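Local coordinates for protein glycerophosphoryl diester phosphodiesterase (Agrobacterium tumefaciens str. C58, PDB 3KS5) that belongs to the glycerophosphoryl diester phosphodiesterase family, has a TIM-barrel fold and holds an iron(III) ion in an acidic site, at residues V34-H39 and F102-K107; T3-H8 and A30-E35. All coordinates share one frame; numbering follows the deposited sequence.

Contact 1. Residues V34-H39 and F102-K107; sequences VEFDLH and FRCEIK. With FE (Fe (III) ion), chain C; ACT (acetate ion), chain D.
Glu35, Asp37 and Glu105 converge on one iron(III) ion from two adjacent parallel strands, each offering a single carboxylate oxygen. Glu35 OE2 lies 2.4 Å, Asp37 OD1 2.2 Å and Glu105 OE1 2.4 Å from FE. The Asp37 and Glu105 side chains run alongside each other in the same direction, but their carboxylate planes are turned 69° apart. Glu105 arrives with its chain extended beyond CG; Glu35 bends at chi2 (-86°), which turns its carboxylate forward along the strand, toward the Asp37 end, where the metal lies. Water 2 also binds the iron and lies close to Glu35 OE1 and Asp37 OD2, at distances so short that its exact placement is doubtful. Lys107 NZ forms a salt bridge to Glu105 OE2 (2.8 Å), approaching from above the carboxylate plane, and donates to an acetate. Water 1, at the edge of the Arg103 guanidinium, accepts from NE and donates to Glu35 OE2.

The other face of the sheet is apolar. Phe36 sends its edge into the face of Phe102 with ring planes at 78°, a T-shaped pair in which Phe36 CE1 comes 3.5 Å from Phe102 CG. Cys104 CA sits over one Phe36 face, and Leu91 of helix 88-96 packs on both rings. Backbone bonds fix the parallel register, including Glu105 N to Phe36 O at 2.8 Å.

Alternation along the strands thus separates a barrel core of hard oxygen ligands, well matched to a hard trivalent cation that probably offsets repulsion among the acids, from the apolar layer that packs against helices 88-96 and 118-128.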
loop_
_atom_site.group_PDB
_atom_site.type_symbol
_atom_site.label_atom_id
_atom_site.label_comp_id
_atom_site.label_asym_id
_atom_site.label_seq_id
_atom_site.Cartn_x
_atom_site.Cartn_y
_atom_site.Cartn_z
ATOM N N VAL A 34 -5.024 -5.910 2.236
ATOM C CA VAL A 34 -4.224 -6.028 1.051
ATOM C C VAL A 34 -3.742 -4.591 0.643
ATOM O O VAL A 34 -4.552 -3.642 0.583
ATOM C CB VAL A 34 -4.974 -6.700 -0.099
ATOM C CG1 VAL A 34 -6.202 -5.910 -0.490
ATOM C CG2 VAL A 34 -3.986 -6.913 -1.300
ATOM N N GLU A 35 -2.429 -4.465 0.381
ATOM C CA GLU A 35 -1.803 -3.231 -0.072
ATOM C C GLU A 35 -1.583 -3.252 -1.540
ATOM O O GLU A 35 -1.172 -4.275 -2.098
ATOM C CB GLU A 35 -0.464 -3.023 0.626
ATOM C CG GLU A 35 0.100 -1.571 0.521
ATOM C CD GLU A 35 0.916 -1.262 -0.723
ATOM O OE1 GLU A 35 1.287 -2.192 -1.504
ATOM O OE2 GLU A 35 1.175 -0.051 -0.923
ATOM N N PHE A 36 -1.806 -2.116 -2.174
ATOM C CA PHE A 36 -1.643 -2.006 -3.600
ATOM C C PHE A 36 -1.504 -0.546 -4.025
ATOM O O PHE A 36 -1.830 0.359 -3.271
ATOM C CB PHE A 36 -2.831 -2.650 -4.326
ATOM C CG PHE A 36 -4.172 -2.074 -3.927
ATOM C CD1 PHE A 36 -4.832 -2.542 -2.798
ATOM C CD2 PHE A 36 -4.783 -1.101 -4.702
ATOM C CE1 PHE A 36 -6.053 -1.990 -2.407
ATOM C CE2 PHE A 36 -6.014 -0.554 -4.324
ATOM C CZ PHE A 36 -6.645 -1.000 -3.180
ATOM N N ASP A 37 -1.084 -0.361 -5.271
ATOM C CA ASP A 37 -0.769 0.927 -5.863
ATOM C C ASP A 37 -1.681 1.094 -7.058
ATOM O O ASP A 37 -2.073 0.092 -7.646
ATOM C CB ASP A 37 0.706 0.903 -6.296
ATOM C CG ASP A 37 1.637 0.333 -5.206
ATOM O OD1 ASP A 37 1.927 1.045 -4.230
ATOM O OD2 ASP A 37 2.092 -0.842 -5.303
ATOM N N LEU A 38 -2.042 2.341 -7.404
ATOM C CA LEU A 38 -2.907 2.627 -8.562
ATOM C C LEU A 38 -2.355 3.711 -9.456
ATOM O O LEU A 38 -1.690 4.625 -8.973
ATOM C CB LEU A 38 -4.326 3.049 -8.108
ATOM C CG LEU A 38 -5.103 2.057 -7.230
ATOM C CD1 LEU A 38 -6.302 2.758 -6.504
ATOM C CD2 LEU A 38 -5.551 0.784 -8.055
ATOM N N HIS A 39 -2.640 3.601 -10.756
ATOM C CA HIS A 39 -2.253 4.578 -11.783
ATOM C C HIS A 39 -3.390 4.685 -12.767
ATOM O O HIS A 39 -4.092 3.704 -12.973
ATOM C CB HIS A 39 -1.000 4.143 -12.565
ATOM C CG HIS A 39 0.157 3.851 -11.689
ATOM N ND1 HIS A 39 1.138 4.778 -11.420
ATOM C CD2 HIS A 39 0.436 2.767 -10.933
ATOM C CE1 HIS A 39 1.983 4.264 -10.544
ATOM N NE2 HIS A 39 1.586 3.039 -10.244
ATOM N N PHE A 102 -8.915 -2.769 2.201
ATOM C CA PHE A 102 -7.932 -2.104 1.345
ATOM C C PHE A 102 -6.964 -1.122 2.063
ATOM O O PHE A 102 -7.349 -0.392 3.002
ATOM C CB PHE A 102 -8.611 -1.323 0.222
ATOM C CG PHE A 102 -9.225 -2.160 -0.874
ATOM C CD1 PHE A 102 -9.072 -3.536 -0.965
ATOM C CD2 PHE A 102 -9.907 -1.520 -1.887
ATOM C CE1 PHE A 102 -9.623 -4.238 -2.034
ATOM C CE2 PHE A 102 -10.437 -2.214 -2.951
ATOM C CZ PHE A 102 -10.304 -3.578 -3.020
ATOM N N ARG A 103 -5.692 -1.168 1.613
ATOM C CA ARG A 103 -4.665 -0.163 1.907
ATOM C C ARG A 103 -4.118 0.264 0.550
ATOM O O ARG A 103 -3.302 -0.435 -0.052
ATOM C CB ARG A 103 -3.576 -0.713 2.791
ATOM C CG ARG A 103 -2.405 0.208 2.925
ATOM C CD ARG A 103 -1.377 -0.402 3.812
ATOM N NE ARG A 103 -0.130 0.346 3.751
ATOM C CZ ARG A 103 0.747 0.455 4.743
ATOM N NH1 ARG A 103 0.515 -0.052 5.940
ATOM N NH2 ARG A 103 1.875 1.140 4.529
ATOM N N CYS A 104 -4.608 1.398 0.076
ATOM C CA CYS A 104 -4.377 1.905 -1.257
ATOM C C CYS A 104 -3.204 2.879 -1.193
ATOM O O CYS A 104 -3.136 3.641 -0.224
ATOM C CB CYS A 104 -5.653 2.622 -1.686
ATOM S SG CYS A 104 -5.740 3.386 -3.285
ATOM N N GLU A 105 -2.279 2.846 -2.172
ATOM C CA GLU A 105 -1.232 3.885 -2.282
ATOM C C GLU A 105 -1.393 4.755 -3.520
ATOM O O GLU A 105 -1.522 4.242 -4.649
ATOM C CB GLU A 105 0.193 3.329 -2.284
ATOM C CG GLU A 105 1.239 4.465 -2.151
ATOM C CD GLU A 105 2.669 4.004 -2.054
ATOM O OE1 GLU A 105 2.934 2.845 -1.687
ATOM O OE2 GLU A 105 3.550 4.843 -2.287
ATOM N N ILE A 106 -1.372 6.075 -3.298
ATOM C CA ILE A 106 -1.420 7.059 -4.373
ATOM C C ILE A 106 0.046 7.342 -4.762
ATOM O O ILE A 106 0.789 8.003 -4.026
ATOM C CB ILE A 106 -2.182 8.350 -3.968
ATOM C CG1 ILE A 106 -3.563 8.036 -3.367
ATOM C CG2 ILE A 106 -2.430 9.240 -5.175
ATOM C CD1 ILE A 106 -4.510 7.271 -4.325
ATOM N N LYS A 107 0.459 6.781 -5.895
ATOM C CA LYS A 107 1.827 6.890 -6.403
ATOM C C LYS A 107 1.859 7.985 -7.447
ATOM O O LYS A 107 0.867 8.195 -8.155
ATOM C CB LYS A 107 2.275 5.583 -7.100
ATOM C CG LYS A 107 2.659 4.394 -6.222
ATOM C CD LYS A 107 3.974 4.579 -5.526
ATOM C CE LYS A 107 4.459 3.286 -4.862
ATOM N NZ LYS A 107 5.467 3.492 -3.773
HETATM FE FE FE C . 3.009 0.572 -2.325
HETATM C C ACT D . 6.418 0.505 -2.179
HETATM O O ACT D . 6.595 -0.740 -2.174
HETATM O OXT ACT D . 5.553 0.974 -2.981
HETATM C CH3 ACT D . 7.272 1.325 -1.241
HETATM O O HOH W 1 0.854 1.535 1.052
HETATM O O HOH W 2 3.037 -1.696 -3.262
#

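Contact 2. Residues T3-H8 and A30-E35; sequences TRIASH and ALEEVE. With FE (Fe (III) ion), chain C; ACT (acetate ion), chain E; EDO (1,2-ethanediol), chain L; ACT (acetate ion), chain D.
At the iron site, His8 and Glu35 extend side by side from neighbouring strands, ring and carboxylate planes 36° apart, with His8 CD2 3.1 Å from Glu35 OE1. His8 NE2 donates to OXT of the acetate of chain E at 3.0 Å; its OXT binds FE at 2.2 Å, which puts the imidazole in the second shell of the metal. Asp232 holds His8 ND1, which fixes the turn of the ring. Behind the site, Ser7 N donates to Glu33 O (2.8 Å) and Glu35 N to Ser7 O (3.0 Å), the alternating bonds of a parallel pair. Strands 4-8 and 33-40, with helix 20-27 between them, make the first beta-alpha-beta crossover of the TIM barrel. At its start the pairing changes: Ile5 O receives Glu32 N and Glu33 N, while Ile5 N is met by a side chain, Glu32 OE1, at 2.9 Å. A bend at chi2 (65°) turns the Glu32 carboxylate back to this amide, and Arg241 of helix 234-246 makes a salt bridge to the same oxygen. The aliphatic part of Glu32 lies over one face of the Arg4 guanidinium. At its edge, nearly in plane, Arg4 NH2 makes a salt bridge to the anti side of Glu33 OE2 (3.1 Å, 164° at the hydrogen), and water 3 spans Arg4 NE and Glu33 OE2. The Ile5 and Leu31 side chains cross at about a right angle, Ile5 CG2 3.9 Å from Leu31 CD2, and both touch helix 234-246.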
loop_
_atom_site.group_PDB
_atom_site.type_symbol
_atom_site.label_atom_id
_atom_site.label_comp_id
_atom_site.label_asym_id
_atom_site.label_seq_id
_atom_site.Cartn_x
_atom_site.Cartn_y
_atom_site.Cartn_z
ATOM N N THR A 3 -0.836 -6.577 16.081
ATOM C CA THR A 3 -0.229 -5.959 14.912
ATOM C C THR A 3 -0.921 -6.493 13.698
ATOM O O THR A 3 -0.983 -7.693 13.534
ATOM C CB THR A 3 1.238 -6.323 14.805
ATOM O OG1 THR A 3 1.946 -5.779 15.927
ATOM C CG2 THR A 3 1.842 -5.815 13.466
ATOM N N ARG A 4 -1.454 -5.614 12.858
ATOM C CA ARG A 4 -2.137 -6.027 11.642
ATOM C C ARG A 4 -1.099 -6.381 10.557
ATOM O O ARG A 4 0.079 -6.014 10.671
ATOM C CB ARG A 4 -3.117 -4.950 11.189
ATOM C CG ARG A 4 -4.263 -4.693 12.246
ATOM C CD ARG A 4 -5.007 -3.363 12.081
ATOM N NE ARG A 4 -5.653 -3.199 10.776
ATOM C CZ ARG A 4 -6.795 -3.757 10.387
ATOM N NH1 ARG A 4 -7.484 -4.582 11.176
ATOM N NH2 ARG A 4 -7.256 -3.519 9.169
ATOM N N ILE A 5 -1.546 -7.139 9.555
ATOM C CA ILE A 5 -0.716 -7.627 8.469
ATOM C C ILE A 5 -1.405 -7.233 7.190
ATOM O O ILE A 5 -2.595 -7.500 7.024
ATOM C CB ILE A 5 -0.583 -9.169 8.459
ATOM C CG1 ILE A 5 0.211 -9.659 9.661
ATOM C CG2 ILE A 5 0.074 -9.650 7.132
ATOM C CD1 ILE A 5 0.370 -11.202 9.719
ATOM N N ALA A 6 -0.648 -6.591 6.297
ATOM C CA ALA A 6 -1.142 -6.136 4.998
ATOM C C ALA A 6 -0.359 -6.873 3.913
ATOM O O ALA A 6 0.865 -6.877 3.946
ATOM C CB ALA A 6 -0.978 -4.611 4.858
ATOM N N SER A 7 -1.045 -7.482 2.954
ATOM C CA SER A 7 -0.355 -8.272 1.930
ATOM C C SER A 7 0.165 -7.335 0.855
ATOM O O SER A 7 -0.611 -6.796 0.069
ATOM C CB SER A 7 -1.281 -9.334 1.337
ATOM O OG SER A 7 -0.793 -9.858 0.123
ATOM N N HIS A 8 1.489 -7.162 0.826
ATOM C CA HIS A 8 2.137 -6.253 -0.136
ATOM C C HIS A 8 1.941 -6.705 -1.578
ATOM O O HIS A 8 2.501 -7.718 -2.003
ATOM C CB HIS A 8 3.627 -6.088 0.229
ATOM C CG HIS A 8 4.303 -4.914 -0.419
ATOM N ND1 HIS A 8 5.545 -5.004 -1.023
ATOM C CD2 HIS A 8 3.916 -3.619 -0.539
ATOM C CE1 HIS A 8 5.885 -3.810 -1.487
ATOM N NE2 HIS A 8 4.914 -2.956 -1.214
ATOM N N ALA A 30 -5.958 -15.165 6.285
ATOM C CA ALA A 30 -6.251 -14.763 7.649
ATOM C C ALA A 30 -5.444 -13.551 8.083
ATOM O O ALA A 30 -4.774 -13.572 9.120
ATOM C CB ALA A 30 -5.973 -15.920 8.610
ATOM N N LEU A 31 -5.560 -12.479 7.309
ATOM C CA LEU A 31 -4.885 -11.207 7.629
ATOM C C LEU A 31 -5.899 -10.108 7.375
ATOM O O LEU A 31 -7.001 -10.397 6.880
ATOM C CB LEU A 31 -3.586 -11.052 6.819
ATOM C CG LEU A 31 -3.707 -11.457 5.349
ATOM C CD1 LEU A 31 -4.826 -10.681 4.630
ATOM C CD2 LEU A 31 -2.340 -11.343 4.628
ATOM N N GLU A 32 -5.518 -8.854 7.639
ATOM C CA GLU A 32 -6.496 -7.765 7.668
ATOM C C GLU A 32 -6.564 -6.900 6.440
ATOM O O GLU A 32 -7.642 -6.399 6.107
ATOM C CB GLU A 32 -6.196 -6.893 8.856
ATOM C CG GLU A 32 -6.286 -7.629 10.195
ATOM C CD GLU A 32 -5.243 -8.705 10.341
ATOM O OE1 GLU A 32 -4.068 -8.411 10.017
ATOM O OE2 GLU A 32 -5.599 -9.853 10.732
ATOM N N GLU A 33 -5.422 -6.695 5.762
ATOM C CA GLU A 33 -5.393 -5.807 4.602
ATOM C C GLU A 33 -4.625 -6.367 3.417
ATOM O O GLU A 33 -3.765 -7.221 3.570
ATOM C CB GLU A 33 -4.773 -4.444 4.989
ATOM C CG GLU A 33 -5.541 -3.666 6.089
ATOM C CD GLU A 33 -4.796 -2.438 6.598
ATOM O OE1 GLU A 33 -3.759 -2.071 5.997
ATOM O OE2 GLU A 33 -5.237 -1.836 7.605
ATOM N N VAL A 34 -5.024 -5.910 2.236
ATOM C CA VAL A 34 -4.224 -6.028 1.051
ATOM C C VAL A 34 -3.742 -4.591 0.643
ATOM O O VAL A 34 -4.552 -3.642 0.583
ATOM C CB VAL A 34 -4.974 -6.700 -0.099
ATOM C CG1 VAL A 34 -6.202 -5.910 -0.490
ATOM C CG2 VAL A 34 -3.986 -6.913 -1.300
ATOM N N GLU A 35 -2.429 -4.465 0.381
ATOM C CA GLU A 35 -1.803 -3.231 -0.072
ATOM C C GLU A 35 -1.583 -3.252 -1.540
ATOM O O GLU A 35 -1.172 -4.275 -2.098
ATOM C CB GLU A 35 -0.464 -3.023 0.626
ATOM C CG GLU A 35 0.100 -1.571 0.521
ATOM C CD GLU A 35 0.916 -1.262 -0.723
ATOM O OE1 GLU A 35 1.287 -2.192 -1.504
ATOM O OE2 GLU A 35 1.175 -0.051 -0.923
HETATM FE FE FE C . 3.009 0.572 -2.325
HETATM C C ACT E . 4.323 -0.179 0.714
HETATM O O ACT E . 4.621 -1.245 1.288
HETATM O OXT ACT E . 4.154 -0.168 -0.553
HETATM C CH3 ACT E . 4.169 1.028 1.584
HETATM C C1 EDO L . -1.218 -3.002 18.834
HETATM O O1 EDO L . -1.350 -3.346 17.446
HETATM C C2 EDO L . -0.075 -3.752 19.530
HETATM O O2 EDO L . 0.324 -4.952 18.843
HETATM C C ACT D . 6.418 0.505 -2.179
HETATM O O ACT D . 6.595 -0.740 -2.174
HETATM O OXT ACT D . 5.553 0.974 -2.981
HETATM C CH3 ACT D . 7.272 1.325 -1.241
HETATM O O HOH W 3 -4.103 -0.730 9.822
HETATM O O HOH W 2 3.037 -1.696 -3.262
#

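From the N terminus, strand 4-8 leads through helices 12-15 and 20-27 to residues 30-35, where contact 2 closes a short loop of 21 residues. Contact 1 takes up the chain where contact 2 leaves it: Val34 and Glu35 belong to both, and 62 further residues, including strand 46-48 and helices 69-74 and 88-96, separate its two segments. The loops therefore follow in succession, overlapping at this shared end, and neither encloses the other. Strand 33-40 lies between 4-8 and 101-106 in the barrel sheet. Glu33 OE1 packs 3.5 Å from Arg103 CB across the two contacts, and Glu35 brings both to the same iron.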